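Local coordinates for protein putative LacI-family transcriptional regulator (Bacteroides fragilis, PDB 3GBV) that probably regulates transcription as a LacI-family regulator, with a periplasmic-binding-protein-like core that presumably senses a small effector molecule, at residues Asp232-Glu235 with Arg236-Thr239; Lys210-Ile213 with Ile214-Leu218; Ile159-Arg162 with Gln163-Glu167. All blocks are in the same frame, centred on the assembly; numbering follows the deposited sequence.

Interaction 1. Residues Asp232-Glu235 with Arg236-Thr239. With EDO (1,2-ethanediol), chain D.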
ATOM      1  N   ASP A 232      -5.398  -3.618  10.160  1.00 25.21           N
ATOM      2  CA  ASP A 232      -5.599  -2.215  10.455  1.00 25.28           C
ATOM      3  C   ASP A 232      -4.559  -1.470  11.263  1.00 26.72           C
ATOM      4  O   ASP A 232      -3.890  -2.019  12.148  1.00 27.07           O
ATOM      5  CB  ASP A 232      -6.989  -2.053  11.060  1.00 27.49           C
ATOM      6  CG  ASP A 232      -8.058  -2.701  10.194  1.00 27.13           C
ATOM      7  OD1 ASP A 232      -8.140  -2.375   8.988  1.00 27.08           O
ATOM      8  OD2 ASP A 232      -8.806  -3.545  10.710  1.00 28.82           O
ATOM      9  N   LEU A 233      -4.437  -0.194  10.927  1.00 25.81           N
ATOM     10  CA  LEU A 233      -3.465   0.689  11.530  1.00 25.29           C
ATOM     11  C   LEU A 233      -3.873   1.426  12.795  1.00 25.34           C
ATOM     12  O   LEU A 233      -3.639   2.620  12.910  1.00 23.87           O
ATOM     13  CB  LEU A 233      -2.993   1.683  10.467  1.00 25.99           C
ATOM     14  CG  LEU A 233      -1.881   1.221   9.507  1.00 28.22           C
ATOM     15  CD1 LEU A 233      -1.872  -0.279   9.362  1.00 26.10           C
ATOM     16  CD2 LEU A 233      -2.059   1.876   8.162  1.00 28.22           C
ATOM     17  N   LEU A 234      -4.493   0.730  13.744  1.00 25.93           N
ATOM     18  CA  LEU A 234      -4.834   1.373  15.009  1.00 26.77           C
ATOM     19  C   LEU A 234      -3.481   1.728  15.620  1.00 27.68           C
ATOM     20  O   LEU A 234      -2.484   1.048  15.364  1.00 26.44           O
ATOM     21  CB  LEU A 234      -5.555   0.408  15.945  1.00 27.64           C
ATOM     22  CG  LEU A 234      -7.069   0.266  15.831  1.00 29.97           C
ATOM     23  CD1 LEU A 234      -7.426  -0.297  14.466  1.00 29.23           C
ATOM     24  CD2 LEU A 234      -7.573  -0.646  16.951  1.00 27.94           C
ATOM     25  N   GLU A 235      -3.440   2.773  16.434  1.00 28.17           N
ATOM     26  CA  GLU A 235      -2.183   3.191  17.035  1.00 30.21           C
ATOM     27  C   GLU A 235      -1.540   2.087  17.876  1.00 28.14           C
ATOM     28  O   GLU A 235      -0.327   1.914  17.855  1.00 29.13           O
ATOM     29  CB  GLU A 235      -2.391   4.441  17.888  1.00 33.95           C
ATOM     30  CG  GLU A 235      -1.139   5.287  17.983  1.00 42.55           C
ATOM     31  CD  GLU A 235      -1.266   6.443  18.953  1.00 47.63           C
ATOM     32  OE1 GLU A 235      -2.268   7.192  18.871  1.00 50.67           O
ATOM     33  OE2 GLU A 235      -0.351   6.604  19.793  1.00 49.86           O
ATOM     34  N   ARG A 236      -2.344   1.332  18.611  1.00 25.63           N
ATOM     35  CA  ARG A 236      -1.785   0.272  19.424  1.00 26.07           C
ATOM     36  C   ARG A 236      -1.270  -0.862  18.555  1.00 24.67           C
ATOM     37  O   ARG A 236      -0.329  -1.568  18.925  1.00 21.75           O
ATOM     38  CB  ARG A 236      -2.817  -0.221  20.439  1.00 27.83           C
ATOM     39  CG  ARG A 236      -3.230   0.876  21.424  1.00 33.37           C
ATOM     40  CD  ARG A 236      -3.477   0.301  22.804  1.00 37.78           C
ATOM     41  NE  ARG A 236      -4.891   0.195  23.115  1.00 37.44           N
ATOM     42  CZ  ARG A 236      -5.379  -0.530  24.113  1.00 37.59           C
ATOM     43  NH1 ARG A 236      -4.566  -1.224  24.904  1.00 34.03           N
ATOM     44  NH2 ARG A 236      -6.686  -0.563  24.313  1.00 37.88           N
ATOM     45  N   ASN A 237      -1.872  -1.025  17.381  1.00 24.38           N
ATOM     46  CA  ASN A 237      -1.427  -2.065  16.460  1.00 24.14           C
ATOM     47  C   ASN A 237      -0.064  -1.691  15.903  1.00 23.32           C
ATOM     48  O   ASN A 237       0.847  -2.520  15.832  1.00 23.78           O
ATOM     49  CB  ASN A 237      -2.415  -2.223  15.304  1.00 22.35           C
ATOM     50  CG  ASN A 237      -3.623  -3.041  15.682  1.00 22.83           C
ATOM     51  OD1 ASN A 237      -3.723  -3.531  16.808  1.00 23.53           O
ATOM     52  ND2 ASN A 237      -4.554  -3.202  14.737  1.00 21.91           N
ATOM     53  N   VAL A 238       0.068  -0.431  15.506  1.00 23.13           N
ATOM     54  CA  VAL A 238       1.321   0.054  14.942  1.00 25.15           C
ATOM     55  C   VAL A 238       2.462  -0.022  15.954  1.00 25.11           C
ATOM     56  O   VAL A 238       3.584  -0.372  15.597  1.00 25.06           O
ATOM     57  CB  VAL A 238       1.172   1.497  14.433  1.00 23.38           C
ATOM     58  CG1 VAL A 238       2.530   2.030  14.000  1.00 23.26           C
ATOM     59  CG2 VAL A 238       0.179   1.534  13.267  1.00 21.24           C
ATOM     60  N   THR A 239       2.176   0.304  17.212  1.00 25.89           N
ATOM     61  CA  THR A 239       3.189   0.245  18.266  1.00 26.23           C
ATOM     62  C   THR A 239       3.706  -1.188  18.373  1.00 26.95           C
ATOM     63  O   THR A 239       4.918  -1.412  18.460  1.00 25.57           O
ATOM     64  CB  THR A 239       2.601   0.683  19.638  1.00 27.58           C
ATOM     65  OG1 THR A 239       2.231   2.065  19.574  1.00 27.09           O
ATOM     66  CG2 THR A 239       3.628   0.503  20.762  1.00 26.78           C
TER
HETATM   67  C1  EDO D 363     -11.204  -5.063   9.232  1.00 45.86           C
HETATM   68  O1  EDO D 363     -10.591  -5.648  10.381  1.00 46.12           O
HETATM   69  C2  EDO D 363     -12.654  -4.685   9.530  1.00 42.65           C
HETATM   70  O2  EDO D 363     -12.694  -3.553  10.394  1.00 46.30           O

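Interaction 2. Residues Lys210-Ile213 with Ile214-Leu218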
ATOM      1  N   LYS A 210      -8.183  -5.818  16.431  1.00 26.16           N
ATOM      2  CA  LYS A 210      -7.650  -5.656  17.781  1.00 27.54           C
ATOM      3  C   LYS A 210      -6.479  -6.605  18.039  1.00 26.83           C
ATOM      4  O   LYS A 210      -6.402  -7.217  19.107  1.00 26.14           O
ATOM      5  CB  LYS A 210      -8.748  -5.948  18.810  1.00 30.97           C
ATOM      6  CG  LYS A 210     -10.121  -5.390  18.459  1.00 35.57           C
ATOM      7  CD  LYS A 210     -10.230  -3.903  18.743  1.00 40.96           C
ATOM      8  CE  LYS A 210     -10.636  -3.641  20.189  1.00 43.50           C
ATOM      9  NZ  LYS A 210     -12.016  -4.139  20.487  1.00 44.95           N
ATOM     10  N   VAL A 211      -5.574  -6.731  17.075  1.00 24.42           N
ATOM     11  CA  VAL A 211      -4.431  -7.616  17.226  1.00 23.16           C
ATOM     12  C   VAL A 211      -3.531  -7.169  18.385  1.00 24.80           C
ATOM     13  O   VAL A 211      -2.776  -7.966  18.933  1.00 25.09           O
ATOM     14  CB  VAL A 211      -3.592  -7.680  15.913  1.00 21.15           C
ATOM     15  CG1 VAL A 211      -2.909  -6.347  15.660  1.00 16.73           C
ATOM     16  CG2 VAL A 211      -2.568  -8.798  15.996  1.00 18.68           C
ATOM     17  N   TYR A 212      -3.628  -5.898  18.760  1.00 25.33           N
ATOM     18  CA  TYR A 212      -2.821  -5.356  19.846  1.00 28.28           C
ATOM     19  C   TYR A 212      -3.067  -6.081  21.170  1.00 28.85           C
ATOM     20  O   TYR A 212      -2.204  -6.084  22.053  1.00 28.06           O
ATOM     21  CB  TYR A 212      -3.097  -3.854  20.016  1.00 28.31           C
ATOM     22  CG  TYR A 212      -4.500  -3.517  20.475  1.00 28.57           C
ATOM     23  CD1 TYR A 212      -4.874  -3.676  21.810  1.00 30.15           C
ATOM     24  CD2 TYR A 212      -5.457  -3.048  19.576  1.00 29.99           C
ATOM     25  CE1 TYR A 212      -6.159  -3.377  22.241  1.00 31.18           C
ATOM     26  CE2 TYR A 212      -6.757  -2.744  20.001  1.00 31.32           C
ATOM     27  CZ  TYR A 212      -7.095  -2.915  21.337  1.00 31.39           C
ATOM     28  OH  TYR A 212      -8.364  -2.622  21.776  1.00 32.42           O
ATOM     29  N   ILE A 213      -4.246  -6.684  21.312  1.00 28.12           N
ATOM     30  CA  ILE A 213      -4.582  -7.413  22.534  1.00 29.32           C
ATOM     31  C   ILE A 213      -3.581  -8.556  22.700  1.00 28.63           C
ATOM     32  O   ILE A 213      -3.083  -8.813  23.794  1.00 26.30           O
ATOM     33  CB  ILE A 213      -6.018  -8.004  22.466  1.00 30.61           C
ATOM     34  CG1 ILE A 213      -7.045  -6.877  22.483  1.00 30.43           C
ATOM     35  CG2 ILE A 213      -6.266  -8.936  23.639  1.00 29.87           C
ATOM     36  CD1 ILE A 213      -8.445  -7.335  22.157  1.00 34.50           C
ATOM     37  N   ILE A 214      -3.288  -9.230  21.595  1.00 28.25           N
ATOM     38  CA  ILE A 214      -2.353 -10.342  21.605  1.00 28.43           C
ATOM     39  C   ILE A 214      -0.935  -9.795  21.628  1.00 29.40           C
ATOM     40  O   ILE A 214      -0.054 -10.346  22.289  1.00 27.89           O
ATOM     41  CB  ILE A 214      -2.497 -11.214  20.347  1.00 29.41           C
ATOM     42  CG1 ILE A 214      -3.964 -11.614  20.128  1.00 28.63           C
ATOM     43  CG2 ILE A 214      -1.600 -12.437  20.475  1.00 27.38           C
ATOM     44  CD1 ILE A 214      -4.495 -12.583  21.152  1.00 33.64           C
ATOM     45  N   GLY A 215      -0.717  -8.715  20.890  1.00 28.45           N
ATOM     46  CA  GLY A 215       0.601  -8.118  20.839  1.00 29.36           C
ATOM     47  C   GLY A 215       1.066  -7.563  22.174  1.00 29.64           C
ATOM     48  O   GLY A 215       2.211  -7.779  22.576  1.00 27.52           O
ATOM     49  N   GLU A 216       0.187  -6.835  22.854  1.00 29.94           N
ATOM     50  CA  GLU A 216       0.521  -6.251  24.144  1.00 31.53           C
ATOM     51  C   GLU A 216       0.649  -7.345  25.190  1.00 31.94           C
ATOM     52  O   GLU A 216       1.375  -7.188  26.171  1.00 33.18           O
ATOM     53  CB  GLU A 216      -0.539  -5.228  24.552  1.00 30.41           C
ATOM     54  CG  GLU A 216      -0.617  -4.045  23.600  1.00 31.64           C
ATOM     55  CD  GLU A 216      -1.719  -3.071  23.956  1.00 33.00           C
ATOM     56  OE1 GLU A 216      -1.841  -2.038  23.261  1.00 32.12           O
ATOM     57  OE2 GLU A 216      -2.464  -3.337  24.925  1.00 32.35           O
ATOM     58  N   TYR A 217      -0.050  -8.456  24.986  1.00 31.06           N
ATOM     59  CA  TYR A 217       0.053  -9.571  25.920  1.00 32.58           C
ATOM     60  C   TYR A 217       1.481 -10.107  25.862  1.00 33.77           C
ATOM     61  O   TYR A 217       2.111 -10.338  26.896  1.00 32.01           O
ATOM     62  CB  TYR A 217      -0.915 -10.694  25.550  1.00 31.55           C
ATOM     63  CG  TYR A 217      -0.622 -11.989  26.275  1.00 34.40           C
ATOM     64  CD1 TYR A 217      -1.015 -12.179  27.605  1.00 37.33           C
ATOM     65  CD2 TYR A 217       0.072 -13.017  25.641  1.00 34.70           C
ATOM     66  CE1 TYR A 217      -0.717 -13.364  28.285  1.00 36.95           C
ATOM     67  CE2 TYR A 217       0.375 -14.200  26.310  1.00 36.90           C
ATOM     68  CZ  TYR A 217      -0.023 -14.366  27.630  1.00 36.92           C
ATOM     69  OH  TYR A 217       0.282 -15.529  28.294  1.00 36.90           O
ATOM     70  N   LEU A 218       1.979 -10.302  24.641  1.00 33.86           N
ATOM     71  CA  LEU A 218       3.328 -10.810  24.412  1.00 35.13           C
ATOM     72  C   LEU A 218       4.393  -9.834  24.913  1.00 36.69           C
ATOM     73  O   LEU A 218       5.465 -10.247  25.355  1.00 35.89           O
ATOM     74  CB  LEU A 218       3.553 -11.073  22.915  1.00 32.83           C
ATOM     75  CG  LEU A 218       2.751 -12.189  22.231  1.00 32.14           C
ATOM     76  CD1 LEU A 218       3.018 -12.159  20.727  1.00 31.94           C
ATOM     77  CD2 LEU A 218       3.130 -13.539  22.814  1.00 29.86           C
TER

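Interaction 3. Residues Ile159-Arg162 with Gln163-Glu167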
ATOM      1  N   ILE A 159     -12.271 -17.984   5.662  1.00 27.03           N
ATOM      2  CA  ILE A 159     -12.508 -18.999   4.643  1.00 28.53           C
ATOM      3  C   ILE A 159     -11.430 -18.958   3.552  1.00 28.51           C
ATOM      4  O   ILE A 159     -10.978 -20.002   3.068  1.00 27.26           O
ATOM      5  CB  ILE A 159     -13.909 -18.816   3.998  1.00 28.70           C
ATOM      6  CG1 ILE A 159     -14.994 -19.178   5.016  1.00 30.46           C
ATOM      7  CG2 ILE A 159     -14.050 -19.697   2.767  1.00 27.07           C
ATOM      8  CD1 ILE A 159     -16.407 -18.906   4.524  1.00 29.82           C
ATOM      9  N   GLY A 160     -11.019 -17.756   3.164  1.00 27.06           N
ATOM     10  CA  GLY A 160      -9.996 -17.631   2.141  1.00 28.14           C
ATOM     11  C   GLY A 160      -8.661 -18.085   2.697  1.00 27.84           C
ATOM     12  O   GLY A 160      -7.809 -18.632   1.988  1.00 25.60           O
ATOM     13  N   PHE A 161      -8.486 -17.847   3.991  1.00 26.39           N
ATOM     14  CA  PHE A 161      -7.269 -18.229   4.686  1.00 26.37           C
ATOM     15  C   PHE A 161      -7.130 -19.761   4.676  1.00 26.68           C
ATOM     16  O   PHE A 161      -6.088 -20.308   4.309  1.00 24.53           O
ATOM     17  CB  PHE A 161      -7.337 -17.722   6.124  1.00 24.07           C
ATOM     18  CG  PHE A 161      -6.143 -18.091   6.954  1.00 24.88           C
ATOM     19  CD1 PHE A 161      -4.992 -17.312   6.916  1.00 24.89           C
ATOM     20  CD2 PHE A 161      -6.161 -19.215   7.770  1.00 23.36           C
ATOM     21  CE1 PHE A 161      -3.875 -17.637   7.675  1.00 24.29           C
ATOM     22  CE2 PHE A 161      -5.040 -19.553   8.538  1.00 25.31           C
ATOM     23  CZ  PHE A 161      -3.898 -18.758   8.488  1.00 24.57           C
ATOM     24  N   ARG A 162      -8.197 -20.445   5.074  1.00 26.63           N
ATOM     25  CA  ARG A 162      -8.179 -21.896   5.121  1.00 28.77           C
ATOM     26  C   ARG A 162      -8.017 -22.508   3.732  1.00 29.49           C
ATOM     27  O   ARG A 162      -7.422 -23.578   3.589  1.00 27.27           O
ATOM     28  CB  ARG A 162      -9.457 -22.418   5.785  1.00 29.97           C
ATOM     29  CG  ARG A 162      -9.612 -22.034   7.265  1.00 29.04           C
ATOM     30  CD  ARG A 162     -10.990 -22.438   7.800  1.00 31.56           C
ATOM     31  NE  ARG A 162     -11.232 -21.955   9.162  1.00 33.62           N
ATOM     32  CZ  ARG A 162     -10.665 -22.444  10.266  1.00 33.42           C
ATOM     33  NH1 ARG A 162      -9.807 -23.455  10.207  1.00 33.32           N
ATOM     34  NH2 ARG A 162     -10.942 -21.898  11.436  1.00 32.90           N
ATOM     35  N   GLN A 163      -8.532 -21.836   2.703  1.00 28.60           N
ATOM     36  CA  GLN A 163      -8.402 -22.367   1.354  1.00 29.38           C
ATOM     37  C   GLN A 163      -6.930 -22.407   0.966  1.00 29.11           C
ATOM     38  O   GLN A 163      -6.439 -23.417   0.456  1.00 28.30           O
ATOM     39  CB  GLN A 163      -9.165 -21.514   0.343  1.00 30.38           C
ATOM     40  CG  GLN A 163      -9.318 -22.197  -1.011  1.00 34.03           C
ATOM     41  CD  GLN A 163     -10.022 -21.331  -2.040  1.00 37.92           C
ATOM     42  OE1 GLN A 163     -11.059 -20.711  -1.754  1.00 38.48           O
ATOM     43  NE2 GLN A 163      -9.470 -21.288  -3.253  1.00 37.44           N
ATOM     44  N   TYR A 164      -6.231 -21.300   1.204  1.00 29.31           N
ATOM     45  CA  TYR A 164      -4.811 -21.226   0.885  1.00 29.60           C
ATOM     46  C   TYR A 164      -4.052 -22.303   1.660  1.00 29.08           C
ATOM     47  O   TYR A 164      -3.189 -22.991   1.110  1.00 27.28           O
ATOM     48  CB  TYR A 164      -4.234 -19.857   1.261  1.00 29.19           C
ATOM     49  CG  TYR A 164      -2.773 -19.706   0.888  1.00 31.25           C
ATOM     50  CD1 TYR A 164      -2.395 -19.064  -0.299  1.00 31.51           C
ATOM     51  CD2 TYR A 164      -1.766 -20.236   1.703  1.00 31.06           C
ATOM     52  CE1 TYR A 164      -1.051 -18.954  -0.663  1.00 31.23           C
ATOM     53  CE2 TYR A 164      -0.426 -20.141   1.346  1.00 31.07           C
ATOM     54  CZ  TYR A 164      -0.079 -19.495   0.162  1.00 33.17           C
ATOM     55  OH  TYR A 164       1.233 -19.400  -0.209  1.00 34.24           O
HETATM   56  N   MSE A 165      -4.366 -22.432   2.944  1.00 27.91           N
HETATM   57  CA  MSE A 165      -3.706 -23.422   3.784  1.00 27.73           C
HETATM   58  C   MSE A 165      -3.964 -24.835   3.255  1.00 29.98           C
HETATM   59  O   MSE A 165      -3.098 -25.702   3.322  1.00 28.68           O
HETATM   60  CB  MSE A 165      -4.208 -23.321   5.224  1.00 26.47           C
HETATM   61  CG  MSE A 165      -3.969 -21.981   5.885  1.00 27.64           C
HETATM   62 SE   MSE A 165      -2.021 -21.760   6.140  1.00 40.57          SE
HETATM   63  CE  MSE A 165      -1.656 -23.040   7.615  1.00 22.57           C
ATOM     64  N   GLN A 166      -5.163 -25.075   2.740  1.00 30.33           N
ATOM     65  CA  GLN A 166      -5.480 -26.394   2.201  1.00 32.26           C
ATOM     66  C   GLN A 166      -4.672 -26.638   0.925  1.00 32.92           C
ATOM     67  O   GLN A 166      -4.109 -27.713   0.720  1.00 32.66           O
ATOM     68  CB  GLN A 166      -6.976 -26.495   1.893  1.00 31.51           C
ATOM     69  CG  GLN A 166      -7.852 -26.899   3.071  1.00 32.89           C
ATOM     70  CD  GLN A 166      -9.327 -26.622   2.825  1.00 35.26           C
ATOM     71  OE1 GLN A 166      -9.806 -26.689   1.690  1.00 36.24           O
ATOM     72  NE2 GLN A 166     -10.060 -26.320   3.894  1.00 33.92           N
ATOM     73  N   GLU A 167      -4.597 -25.622   0.076  1.00 33.81           N
ATOM     74  CA  GLU A 167      -3.878 -25.746  -1.184  1.00 35.14           C
ATOM     75  C   GLU A 167      -2.354 -25.780  -1.055  1.00 35.16           C
ATOM     76  O   GLU A 167      -1.683 -26.371  -1.899  1.00 34.01           O
ATOM     77  CB  GLU A 167      -4.270 -24.598  -2.116  1.00 35.94           C
ATOM     78  CG  GLU A 167      -5.776 -24.420  -2.314  1.00 39.20           C
ATOM     79  CD  GLU A 167      -6.102 -23.197  -3.166  1.00 40.46           C
ATOM     80  OE1 GLU A 167      -5.453 -22.149  -2.958  1.00 41.54           O
ATOM     81  OE2 GLU A 167      -7.001 -23.276  -4.030  1.00 40.97           O
TER

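Interaction 1. Residues Asp232-Glu235 with Arg236-Thr239
N237 lies alongside L234, the two side chains pointing the same way, with the amide ND2 3.9 Å from L234 CB. Its CG is turned opposite the carbonyl carbon (chi1 -80°), which carries the amide back along the start of the helix to the loop before it. There ND2 donates to D232 O over 2.9 Å. The bond is nearly straight at 171°, and the oxygen lies in the amide plane of N237, although the donor stands above the carbonyl plane of D232. ND2 also donates to S209 O, and OD1 accepts a weak bond from Y212 N. Asparagine suits this buried place because one flat group offers both donor and acceptor, and these partners fix its rotation.

L234 is the N-cap residue, and its O receives V238 N at 3.0 Å and, more weakly, N237 N. V238 brings its CG2 branch to 3.4 Å from that same L234 O, and CG2 also packs against L233 CB at 4.2 Å. One residue on, T239 N donates to E235 O.

At the other end of the loop, D232 OD2 accepts a hydrogen bond of 2.8 Å from O1 of an ethanediol, probably from the crystallisation liquor and no evidence of a natural ligand. D232 follows strand 227-231, and loops after the C-terminal ends of parallel strands commonly line the ligand cleft of periplasmic-binding-protein folds.

Interaction 2. Residues Lys210-Ile213 with Ile214-Leu218
E216 runs back beside Y212, one turn earlier, so that its OE1 lies 3.7 Å from Y212 CD1, with the carboxylate and ring planes 42° apart. Y212 takes the less common first torsion (chi1 66°), its CG between the backbone N and the carbonyl carbon, and this lays the ring alongside the glutamate; K210 O stands over one ring face.

The packing is tight around Y212 O, which receives E216 N in a short bond of 2.6 Å while E216 CG sits 3.0 Å away. The buried flank is close-set as well: G215 N donates to V211 O at 2.9 Å, and I214 CB rests 3.6 Å from that oxygen. Branched V211 and I214 suit this flank, where both meet L228 of strand 227-231.

I213 and Y217, both partly exposed, form the looser side. Y217 N donates to I213 O over a longer 3.3 Å. The tyrosine ring itself leads away, and its OH bonds to D192 on helix 187-197.

The E216 carboxylate packs beside the Y212 ring but has its strongest polar partner in R236; that ion pair would favour the charged carboxylate and probably orients it, while the ring limits its movement on one side.

Interaction 3. Residues Ile159-Arg162 with Gln163-Glu167
M165, present as selenomethionine, begins with its CB 3.6 Å from R162 O, one turn back along the helix. The next atom, CG, is placed opposite the carbonyl carbon (chi1 -60°) and comes close to F161 O, at 3.1 Å. The same CG lies over one face of the F161 ring in a CH-pi contact, 4.1 Å from the centroid and shifted toward the rim on the CE2 side. Past CG the chain bends, and SE stands 4.8 Å from that centroid, 31° off the ring normal; a further bend about the CG-SE bond sets the direction of the terminal CE. In F161 the first torsion sets CG anti to the backbone N (chi1 178°), which brings the ring alongside M165, the two side chains pointing the same way.

This is a Met-aromatic contact between residues four apart on helix 152-168, the helix of the beta-alpha-beta unit that joins strands 137-144 and 173-180. It belongs to the buried flank of the helix: both side chains touch I138, M165 also meets I174, and F161 packs on A125 and L128 of helix 117-131. A flat ring and a flexible, unbranched chain suit such a place, since the second can follow the face of the first.

The backbone beneath is regular, with M165 N donating to F161 O at 3.1 Å and Q166 N to R162 O at 2.8 Å. Q166 also lays its CG 3.4 Å from R162 O. R162 itself stretches away from CG to NE, and its guanidinium group pairs with E158 and E176. On another side of the helix the NE2 of Q163 donates to E167 OE2, meeting it from above the carboxylate plane over 3.3 Å, while Q163 OE1 accepts a weak bond from H118.

Along the chain interaction 3 comes first, then interaction 2, then interaction 1. All three belong to the domain built on the mixed sheet with strands 137-144, 203-206 and 227-231. Interactions 1 and 2 are neighbours, their centres 10 Å apart, at the starts of the successive helices 235-243 and 212-220 and the loops leading into them. The salt bridge from R236 NH1 to E216 OE2, 3.0 Å long, and packing of R236 on Y212 tie these two helices directly. Interaction 3 stands apart on helix 152-168, its nearest atoms about 12 Å from interaction 2, and packs another strand-helix unit of the same domain, which probably forms one lobe of the effector-binding core.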